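Local coordinates for protease (Penicillium cyclopium, PDB 5Z6O), which hydrolyses peptide bonds as a subtilisin-family serine protease related to proteinase K, and is captured here with a phenylmethanesulfonyl group on its active-site nucleophile, at residues Trp11-Ile16 with Phe86-Lys91; Ile184-Asn189 with Ser228-His233; Val203-Pro208 with Lys274-Gly279. One frame throughout, in Å; residues are numbered along the deposited sequence.

Interaction 1. Residues Trp11-Ile16 with Phe86-Lys91; sequences WGLSRI and FGVAKK
L13 reaches from the helix 11-16 onto the backbone of the loop at F86 and G87. Both its methyls rest on the F86 carbonyl, CD1 and CD2 each 3.7 Å from F86 O, and CD2 also lies against G87 C. CD2 meets V88 CG2 at 3.8 Å. One turn further on, I16 CD1 approaches V88 CG1 at 3.8 Å, the two side chains slanting across each other; V88 CG2 is shared between L13 CD2 and I16 CD1. I16 gets there with CG1 between its backbone N and carbonyl carbon (chi1 64°), which puts the CG1-CD1 arm toward V88. An alanine in place of L13 would be likely to open a gap over the F86-G87 peptide and leave V88 CG2 with I16 CD1 but no leucine methyl against it. In the second shell, K90 folds back so that NZ bonds G87 O at 2.8 Å, in the carbonyl plane on a lone pair; NZ also holds S84 O and Q5 OE1. Y26 packs on L13, I16 and K90, and its hydroxyl bonds V88 O. Backbone bonds from V88 to T80 and A89 to A81 tie the loop to helix 73-82; helix 11-16 thus packs on the connection from that helix to strand 93-98, with strand 26-29 alongside.

Interaction 2. Residues Ile184-Asn189 with Ser228-His233; sequences IAASTN and SMAAPH. With PMS (phenylmethanesulfonic acid), chain C.
The nucleophile helix of the subtilase active site packs here on the parallel sheet, with A230 at the centre, touching I184, A185 and A186. Its CB sits 3.6 Å from A185 O and 3.9 Å from I184 CG2, with A186 CB beside it at 4.2 Å. The branching of I184 (chi1 -47°) sends CG2 anti to the backbone N, toward A230, while its CB lies 4.0 Å from A231 CA. With the small methyl of A230 directed at the strand and A231 meeting I184 mainly through CA, the axes of 184-187 and 228-233 can approach to 6.9 Å, at 112° between their directions. No hydrogen bond spans this apolar interface.

P232 has no N-H to give and the helix is kinked there; the backbone N of the next residue, H233, makes a weak bond to A230 O. Its ring gives ND1 to M229 O at 2.8 Å, a bent bond (135°) whose acceptor lies near the ring plane. At the N-terminal end, S228 OG is joined covalently to the inhibitor sulfur at 1.6 Å, and S228 N donates to the sulfonyl oxygen O1S at 3.1 Å. N165 ND2 also bonds the inhibitor. A backbone N-H of the nucleophilic serine working with an asparagine amide is the oxyanion hole characteristic of subtilisins, and D42 and H73 probably complete the catalytic triad with S228.

Interaction 3. Residues Val203-Pro208 with Lys274-Gly279; sequences VDLYAP and KLLYNG. With CA (calcium ion), chain B.
Y206 and L275 face each other across a single parallel bridge, and this is where the contact is tight. Y206 N donates to K274 O at 2.9 Å (165°), and L276 N returns a bond to Y206 O at 3.0 Å (157°), so both backbone polar groups of Y206 are engaged. Side chains close over the pair: L275 CD1 curls back to 3.5 Å from Y206 O, and L205 CD1 lies 3.7 Å from L276 N. L276, with CG anti to its backbone N (chi1 -180°), sets CD2 at 4.1 Å from A207 CB. The Y206 ring turns its edge to K274 O, and its hydroxyl goes on to S193.

K274 spans the contrast: its base is packed, CB 4.3 Å from L205 CB, but its ammonium end turns away on the looser side to V257 O and A260 O. D204 also turns away, chelating calcium through OD1 at 2.6 Å and OD2 at 2.4 Å; five waters and V181 O fill the remaining positions, so this side is well hydrated. D204 OD2 also takes a bond from T183 N. A bidentate aspartate, a main-chain carbonyl and a shell of waters resemble the strong calcium site of proteinase K, here beside the outermost strand 205-208 of the subtilisin parallel sheet.

From the N terminus, interaction 1 closes first, bringing helix 11-16 to the loop before strand 93-98; it ends well before the other two begin. Interactions 2 and 3 cross: the chain runs through 184-189, then 203-208, then 228-233, then 274-279. Their first segments are neighbouring strands, joined by A185 O with A207 N and S187 N with A207 O. Of these two, helix 227-245 packs mainly on 182-187, with H233 also reaching P208, while 274-279 pairs with 205-208. Helix 11-16 ties back to both: W11 packs on T188 and P208, G12 on H233, and I16 O probably accepts a hydrogen bond from N278 N, linking an N-terminal helix to a segment near the C terminus.

Interaction 1. Residues Trp11-Ile16 with Phe86-Lys91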
loop_
_atom_site.group_PDB
_atom_site.type_symbol
_atom_site.label_atom_id
_atom_site.label_comp_id
_atom_site.label_asym_id
_atom_site.label_seq_id
_atom_site.Cartn_x
_atom_site.Cartn_y
_atom_site.Cartn_z
ATOM N N TRP A 11 -10.393 6.687 -9.505
ATOM C CA TRP A 11 -9.521 7.672 -10.165
ATOM C C TRP A 11 -8.053 7.441 -9.835
ATOM O O TRP A 11 -7.187 7.798 -10.637
ATOM C CB TRP A 11 -9.929 9.125 -9.787
ATOM C CG TRP A 11 -9.602 9.485 -8.369
ATOM C CD1 TRP A 11 -10.396 9.314 -7.262
ATOM C CD2 TRP A 11 -8.382 10.064 -7.895
ATOM N NE1 TRP A 11 -9.733 9.739 -6.126
ATOM C CE2 TRP A 11 -8.483 10.172 -6.486
ATOM C CE3 TRP A 11 -7.197 10.455 -8.515
ATOM C CZ2 TRP A 11 -7.462 10.700 -5.699
ATOM C CZ3 TRP A 11 -6.161 10.982 -7.701
ATOM C CH2 TRP A 11 -6.326 11.126 -6.334
ATOM N N GLY A 12 -7.745 6.808 -8.701
ATOM C CA GLY A 12 -6.341 6.638 -8.331
ATOM C C GLY A 12 -5.588 5.718 -9.284
ATOM O O GLY A 12 -4.410 5.953 -9.596
ATOM N N LEU A 13 -6.267 4.689 -9.807
ATOM C CA LEU A 13 -5.624 3.808 -10.774
ATOM C C LEU A 13 -5.246 4.566 -12.032
ATOM O O LEU A 13 -4.107 4.498 -12.508
ATOM C CB LEU A 13 -6.563 2.646 -11.142
ATOM C CG LEU A 13 -6.919 1.704 -9.993
ATOM C CD1 LEU A 13 -7.835 0.613 -10.555
ATOM C CD2 LEU A 13 -5.657 1.039 -9.387
ATOM N N SER A 14 -6.204 5.263 -12.630
ATOM C CA SER A 14 -5.858 5.937 -13.871
ATOM C C SER A 14 -4.878 7.070 -13.636
ATOM O O SER A 14 -4.096 7.389 -14.533
ATOM C CB SER A 14 -7.121 6.443 -14.565
ATOM O OG SER A 14 -8.009 6.968 -13.612
ATOM N N ARG A 15 -4.852 7.651 -12.425
ATOM C CA ARG A 15 -3.892 8.719 -12.159
ATOM C C ARG A 15 -2.468 8.204 -12.226
ATOM O O ARG A 15 -1.579 8.917 -12.701
ATOM C CB ARG A 15 -4.145 9.341 -10.782
ATOM C CG ARG A 15 -3.274 10.599 -10.494
ATOM C CD ARG A 15 -3.623 11.696 -11.478
ATOM N NE ARG A 15 -2.681 12.827 -11.453
ATOM C CZ ARG A 15 -1.562 12.880 -12.171
ATOM N NH1 ARG A 15 -0.809 13.976 -12.131
ATOM N NH2 ARG A 15 -1.218 11.861 -12.965
ATOM N N ILE A 16 -2.219 6.999 -11.688
ATOM C CA ILE A 16 -0.814 6.586 -11.555
ATOM C C ILE A 16 -0.199 6.117 -12.865
ATOM O O ILE A 16 1.018 5.891 -12.910
ATOM C CB ILE A 16 -0.619 5.480 -10.504
ATOM C CG1 ILE A 16 -1.354 4.215 -10.940
ATOM C CG2 ILE A 16 -1.079 5.999 -9.155
ATOM C CD1 ILE A 16 -0.921 2.917 -10.240
ATOM N N PHE A 86 -10.163 -3.319 -8.846
ATOM C CA PHE A 86 -9.819 -2.087 -8.147
ATOM C C PHE A 86 -8.332 -1.932 -7.885
ATOM O O PHE A 86 -7.946 -0.964 -7.238
ATOM C CB PHE A 86 -10.588 -2.004 -6.823
ATOM C CG PHE A 86 -12.078 -2.038 -7.010
ATOM C CD1 PHE A 86 -12.741 -0.938 -7.507
ATOM C CD2 PHE A 86 -12.795 -3.172 -6.670
ATOM C CE1 PHE A 86 -14.118 -0.972 -7.697
ATOM C CE2 PHE A 86 -14.167 -3.214 -6.843
ATOM C CZ PHE A 86 -14.813 -2.121 -7.370
ATOM N N GLY A 87 -7.486 -2.831 -8.409
ATOM C CA GLY A 87 -6.111 -2.876 -7.931
ATOM C C GLY A 87 -5.022 -2.545 -8.922
ATOM O O GLY A 87 -5.220 -2.585 -10.140
ATOM N N VAL A 88 -3.846 -2.221 -8.370
ATOM C CA VAL A 88 -2.669 -1.831 -9.147
ATOM C C VAL A 88 -1.989 -3.055 -9.777
ATOM O O VAL A 88 -1.721 -3.076 -10.983
ATOM C CB VAL A 88 -1.680 -1.049 -8.248
ATOM C CG1 VAL A 88 -0.384 -0.685 -9.052
ATOM C CG2 VAL A 88 -2.322 0.263 -7.767
ATOM N N ALA A 89 -1.691 -4.071 -8.975
ATOM C CA ALA A 89 -0.902 -5.227 -9.407
ATOM C C ALA A 89 -1.867 -6.396 -9.490
ATOM O O ALA A 89 -2.037 -7.156 -8.529
ATOM C CB ALA A 89 0.268 -5.519 -8.443
ATOM N N LYS A 90 -2.495 -6.543 -10.661
ATOM C CA LYS A 90 -3.677 -7.381 -10.793
ATOM C C LYS A 90 -3.374 -8.877 -10.820
ATOM O O LYS A 90 -4.323 -9.657 -10.823
ATOM C CB LYS A 90 -4.440 -6.989 -12.059
ATOM C CG LYS A 90 -4.959 -5.537 -11.983
ATOM C CD LYS A 90 -5.860 -5.194 -13.140
ATOM C CE LYS A 90 -6.124 -3.706 -13.122
ATOM N NZ LYS A 90 -7.126 -3.291 -12.122
ATOM N N LYS A 91 -2.110 -9.291 -10.838
ATOM C CA LYS A 91 -1.752 -10.724 -10.788
ATOM C C LYS A 91 -0.905 -11.086 -9.587
ATOM O O LYS A 91 -0.490 -12.245 -9.467
ATOM C CB LYS A 91 -1.008 -11.144 -12.076
ATOM C CG LYS A 91 -1.942 -11.116 -13.279
ATOM C CD LYS A 91 -1.226 -11.559 -14.541
ATOM C CE LYS A 91 -2.223 -11.897 -15.640
ATOM N NZ LYS A 91 -1.443 -12.169 -16.897
#

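Interaction 2. Residues Ile184-Asn189 with Ser228-His233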
loop_
_atom_site.group_PDB
_atom_site.type_symbol
_atom_site.label_atom_id
_atom_site.label_comp_id
_atom_site.label_asym_id
_atom_site.label_seq_id
_atom_site.Cartn_x
_atom_site.Cartn_y
_atom_site.Cartn_z
ATOM N N ILE A 184 4.115 7.176 2.813
ATOM C CA ILE A 184 3.285 7.632 1.692
ATOM C C ILE A 184 2.249 8.635 2.198
ATOM O O ILE A 184 1.460 8.325 3.096
ATOM C CB ILE A 184 2.577 6.455 0.990
ATOM C CG1 ILE A 184 3.540 5.294 0.702
ATOM C CG2 ILE A 184 1.904 6.934 -0.287
ATOM C CD1 ILE A 184 4.801 5.763 -0.061
ATOM N N ALA A 185 2.225 9.823 1.597
ATOM C CA ALA A 185 1.207 10.826 1.876
ATOM C C ALA A 185 0.092 10.749 0.840
ATOM O O ALA A 185 0.226 10.101 -0.206
ATOM C CB ALA A 185 1.832 12.234 1.900
ATOM N N ALA A 186 -1.036 11.388 1.155
ATOM C CA ALA A 186 -2.263 11.222 0.375
ATOM C C ALA A 186 -2.531 12.422 -0.530
ATOM O O ALA A 186 -2.515 13.568 -0.065
ATOM C CB ALA A 186 -3.454 11.018 1.302
ATOM N N SER A 187 -2.837 12.160 -1.809
ATOM C CA SER A 187 -3.160 13.226 -2.756
ATOM C C SER A 187 -4.633 13.166 -3.139
ATOM O O SER A 187 -5.306 12.160 -2.909
ATOM C CB SER A 187 -2.287 13.120 -4.021
ATOM O OG SER A 187 -2.639 11.997 -4.830
ATOM N N THR A 188 -5.129 14.247 -3.779
ATOM C CA THR A 188 -6.523 14.320 -4.209
ATOM C C THR A 188 -6.595 14.278 -5.729
ATOM O O THR A 188 -5.581 14.387 -6.413
ATOM C CB THR A 188 -7.183 15.616 -3.736
ATOM O OG1 THR A 188 -6.555 16.729 -4.437
ATOM C CG2 THR A 188 -6.988 15.783 -2.234
ATOM N N ASN A 189 -7.825 14.206 -6.262
ATOM C CA ASN A 189 -7.993 14.049 -7.706
ATOM C C ASN A 189 -7.641 15.313 -8.474
ATOM O O ASN A 189 -7.415 15.221 -9.679
ATOM C CB ASN A 189 -9.423 13.567 -8.084
ATOM C CG ASN A 189 -10.548 14.497 -7.622
ATOM O OD1 ASN A 189 -11.692 14.331 -8.056
ATOM N ND2 ASN A 189 -10.262 15.413 -6.734
ATOM N N SER A 228 -4.233 5.625 4.587
ATOM C CA SER A 228 -4.432 4.180 4.448
ATOM C C SER A 228 -4.722 3.774 3.013
ATOM O O SER A 228 -4.427 2.636 2.622
ATOM C CB SER A 228 -5.604 3.686 5.337
ATOM O OG SER A 228 -5.269 3.830 6.719
ATOM N N MET A 229 -5.403 4.638 2.254
ATOM C CA MET A 229 -5.720 4.354 0.857
ATOM C C MET A 229 -4.551 4.648 -0.075
ATOM O O MET A 229 -4.453 4.068 -1.163
ATOM C CB MET A 229 -6.923 5.200 0.429
ATOM C CG MET A 229 -8.292 4.695 0.948
ATOM S SD MET A 229 -8.467 4.763 2.754
ATOM C CE MET A 229 -8.499 3.049 3.199
ATOM N N ALA A 230 -3.661 5.530 0.347
ATOM C CA ALA A 230 -2.523 5.936 -0.453
ATOM C C ALA A 230 -1.443 4.852 -0.436
ATOM O O ALA A 230 -0.996 4.397 -1.493
ATOM C CB ALA A 230 -1.997 7.270 0.105
ATOM N N ALA A 231 -1.091 4.357 0.749
ATOM C CA ALA A 231 -0.020 3.357 0.842
ATOM C C ALA A 231 -0.189 2.135 -0.072
ATOM O O ALA A 231 0.811 1.718 -0.688
ATOM C CB ALA A 231 0.140 2.898 2.299
ATOM N N PRO A 232 -1.360 1.500 -0.183
ATOM C CA PRO A 232 -1.450 0.303 -1.021
ATOM C C PRO A 232 -1.280 0.584 -2.501
ATOM O O PRO A 232 -0.912 -0.349 -3.236
ATOM C CB PRO A 232 -2.856 -0.266 -0.695
ATOM C CG PRO A 232 -3.599 0.852 -0.099
ATOM C CD PRO A 232 -2.565 1.673 0.637
ATOM N N HIS A 233 -1.510 1.819 -2.975
ATOM C CA HIS A 233 -1.126 2.100 -4.365
ATOM C C HIS A 233 0.365 1.868 -4.538
ATOM O O HIS A 233 0.812 1.358 -5.574
ATOM C CB HIS A 233 -1.458 3.546 -4.768
ATOM C CG HIS A 233 -2.929 3.832 -4.937
ATOM N ND1 HIS A 233 -3.760 4.156 -3.880
ATOM C CD2 HIS A 233 -3.703 3.893 -6.053
ATOM C CE1 HIS A 233 -4.978 4.409 -4.341
ATOM N NE2 HIS A 233 -4.969 4.261 -5.655
HETATM C C PMS C . -6.196 4.278 9.037
HETATM S S PMS C . -6.503 4.655 7.288
HETATM C C1 PMS C . -4.881 4.914 9.511
HETATM C C2 PMS C . -3.775 5.037 8.678
HETATM C C3 PMS C . -2.603 5.612 9.149
HETATM C C4 PMS C . -2.523 6.075 10.454
HETATM C C5 PMS C . -3.625 5.947 11.286
HETATM C C6 PMS C . -4.800 5.385 10.814
HETATM O O2S PMS C . -7.952 4.515 6.928
HETATM O O1S PMS C . -6.220 6.092 6.969
#

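Interaction 3. Residues Val203-Pro208 with Lys274-Gly279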
loop_
_atom_site.group_PDB
_atom_site.type_symbol
_atom_site.label_atom_id
_atom_site.label_comp_id
_atom_site.label_asym_id
_atom_site.label_seq_id
_atom_site.Cartn_x
_atom_site.Cartn_y
_atom_site.Cartn_z
ATOM N N VAL A 203 8.376 11.861 4.476
ATOM C CA VAL A 203 7.502 11.378 3.410
ATOM C C VAL A 203 8.320 11.150 2.144
ATOM O O VAL A 203 9.036 12.041 1.674
ATOM C CB VAL A 203 6.353 12.369 3.177
ATOM C CG1 VAL A 203 5.579 12.025 1.889
ATOM C CG2 VAL A 203 5.407 12.330 4.354
ATOM N N ASP A 204 8.199 9.957 1.564
ATOM C CA ASP A 204 8.942 9.645 0.355
ATOM C C ASP A 204 8.201 10.107 -0.897
ATOM O O ASP A 204 8.833 10.554 -1.872
ATOM C CB ASP A 204 9.206 8.131 0.286
ATOM C CG ASP A 204 10.169 7.678 1.380
ATOM O OD1 ASP A 204 11.360 8.033 1.264
ATOM O OD2 ASP A 204 9.740 7.078 2.385
ATOM N N LEU A 205 6.870 9.985 -0.909
ATOM C CA LEU A 205 6.081 10.471 -2.054
ATOM C C LEU A 205 4.596 10.460 -1.695
ATOM O O LEU A 205 4.189 9.960 -0.644
ATOM C CB LEU A 205 6.326 9.647 -3.326
ATOM C CG LEU A 205 5.824 8.220 -3.310
ATOM C CD1 LEU A 205 5.502 7.777 -4.764
ATOM C CD2 LEU A 205 6.894 7.259 -2.768
ATOM N N TYR A 206 3.799 11.025 -2.595
ATOM C CA TYR A 206 2.338 11.040 -2.549
ATOM C C TYR A 206 1.779 9.921 -3.408
ATOM O O TYR A 206 2.373 9.540 -4.421
ATOM C CB TYR A 206 1.751 12.371 -3.093
ATOM C CG TYR A 206 1.800 13.514 -2.086
ATOM C CD1 TYR A 206 2.997 14.232 -1.849
ATOM C CD2 TYR A 206 0.650 13.859 -1.354
ATOM C CE1 TYR A 206 3.028 15.269 -0.884
ATOM C CE2 TYR A 206 0.666 14.894 -0.407
ATOM C CZ TYR A 206 1.842 15.588 -0.187
ATOM O OH TYR A 206 1.791 16.598 0.747
ATOM N N ALA A 207 0.583 9.462 -3.032
ATOM C CA ALA A 207 -0.199 8.586 -3.890
ATOM C C ALA A 207 -1.652 8.909 -3.643
ATOM O O ALA A 207 -1.984 9.494 -2.602
ATOM C CB ALA A 207 0.085 7.104 -3.590
ATOM N N PRO A 208 -2.547 8.519 -4.552
ATOM C CA PRO A 208 -3.964 8.884 -4.418
ATOM C C PRO A 208 -4.536 8.374 -3.110
ATOM O O PRO A 208 -4.397 7.193 -2.775
ATOM C CB PRO A 208 -4.618 8.194 -5.621
ATOM C CG PRO A 208 -3.553 8.259 -6.672
ATOM C CD PRO A 208 -2.251 7.971 -5.894
ATOM N N LYS A 274 6.410 14.900 -5.146
ATOM C CA LYS A 274 6.415 13.778 -6.084
ATOM C C LYS A 274 5.171 12.923 -5.916
ATOM O O LYS A 274 4.723 12.676 -4.798
ATOM C CB LYS A 274 7.658 12.903 -5.879
ATOM C CG LYS A 274 8.871 13.514 -6.620
ATOM C CD LYS A 274 10.110 12.657 -6.557
ATOM C CE LYS A 274 11.180 13.156 -7.564
ATOM N NZ LYS A 274 11.396 12.245 -8.760
ATOM N N LEU A 275 4.611 12.519 -7.044
ATOM C CA LEU A 275 3.383 11.721 -7.105
ATOM C C LEU A 275 3.676 10.410 -7.825
ATOM O O LEU A 275 4.271 10.425 -8.906
ATOM C CB LEU A 275 2.290 12.482 -7.863
ATOM C CG LEU A 275 0.982 11.645 -8.078
ATOM C CD1 LEU A 275 0.343 11.245 -6.747
ATOM C CD2 LEU A 275 0.011 12.492 -8.896
ATOM N N LEU A 276 3.190 9.291 -7.271
ATOM C CA LEU A 276 3.381 7.966 -7.864
ATOM C C LEU A 276 3.053 7.951 -9.356
ATOM O O LEU A 276 1.979 8.384 -9.765
ATOM C CB LEU A 276 2.457 6.978 -7.149
ATOM C CG LEU A 276 2.463 5.488 -7.573
ATOM C CD1 LEU A 276 3.891 4.929 -7.415
ATOM C CD2 LEU A 276 1.422 4.735 -6.714
ATOM N N TYR A 277 3.960 7.364 -10.144
ATOM C CA TYR A 277 3.800 7.181 -11.592
ATOM C C TYR A 277 4.421 5.846 -11.970
ATOM O O TYR A 277 5.543 5.570 -11.544
ATOM C CB TYR A 277 4.500 8.316 -12.336
ATOM C CG TYR A 277 4.441 8.168 -13.825
ATOM C CD1 TYR A 277 3.216 8.155 -14.491
ATOM C CD2 TYR A 277 5.601 8.031 -14.567
ATOM C CE1 TYR A 277 3.171 7.999 -15.898
ATOM C CE2 TYR A 277 5.566 7.898 -15.933
ATOM C CZ TYR A 277 4.361 7.873 -16.593
ATOM O OH TYR A 277 4.353 7.726 -17.968
ATOM N N ASN A 278 3.718 5.014 -12.765
ATOM C CA ASN A 278 4.209 3.652 -13.006
ATOM C C ASN A 278 5.200 3.555 -14.166
ATOM O O ASN A 278 5.686 2.457 -14.429
ATOM C CB ASN A 278 3.021 2.643 -13.216
ATOM C CG ASN A 278 2.305 2.790 -14.569
ATOM O OD1 ASN A 278 1.446 1.961 -14.907
ATOM N ND2 ASN A 278 2.614 3.820 -15.314
ATOM N N GLY A 279 5.516 4.660 -14.848
ATOM C CA GLY A 279 6.562 4.647 -15.850
ATOM C C GLY A 279 6.151 4.097 -17.203
ATOM O O GLY A 279 7.022 3.770 -18.019
HETATM CA CA CA B . 11.883 6.608 3.396
HETATM O O HOH W 1 13.077 5.042 2.089
HETATM O O HOH W 2 11.949 8.799 3.922
HETATM O O HOH W 3 13.307 5.963 5.526
HETATM O O HOH W 4 10.540 7.020 5.219
HETATM O O HOH W 5 13.936 7.804 2.985
#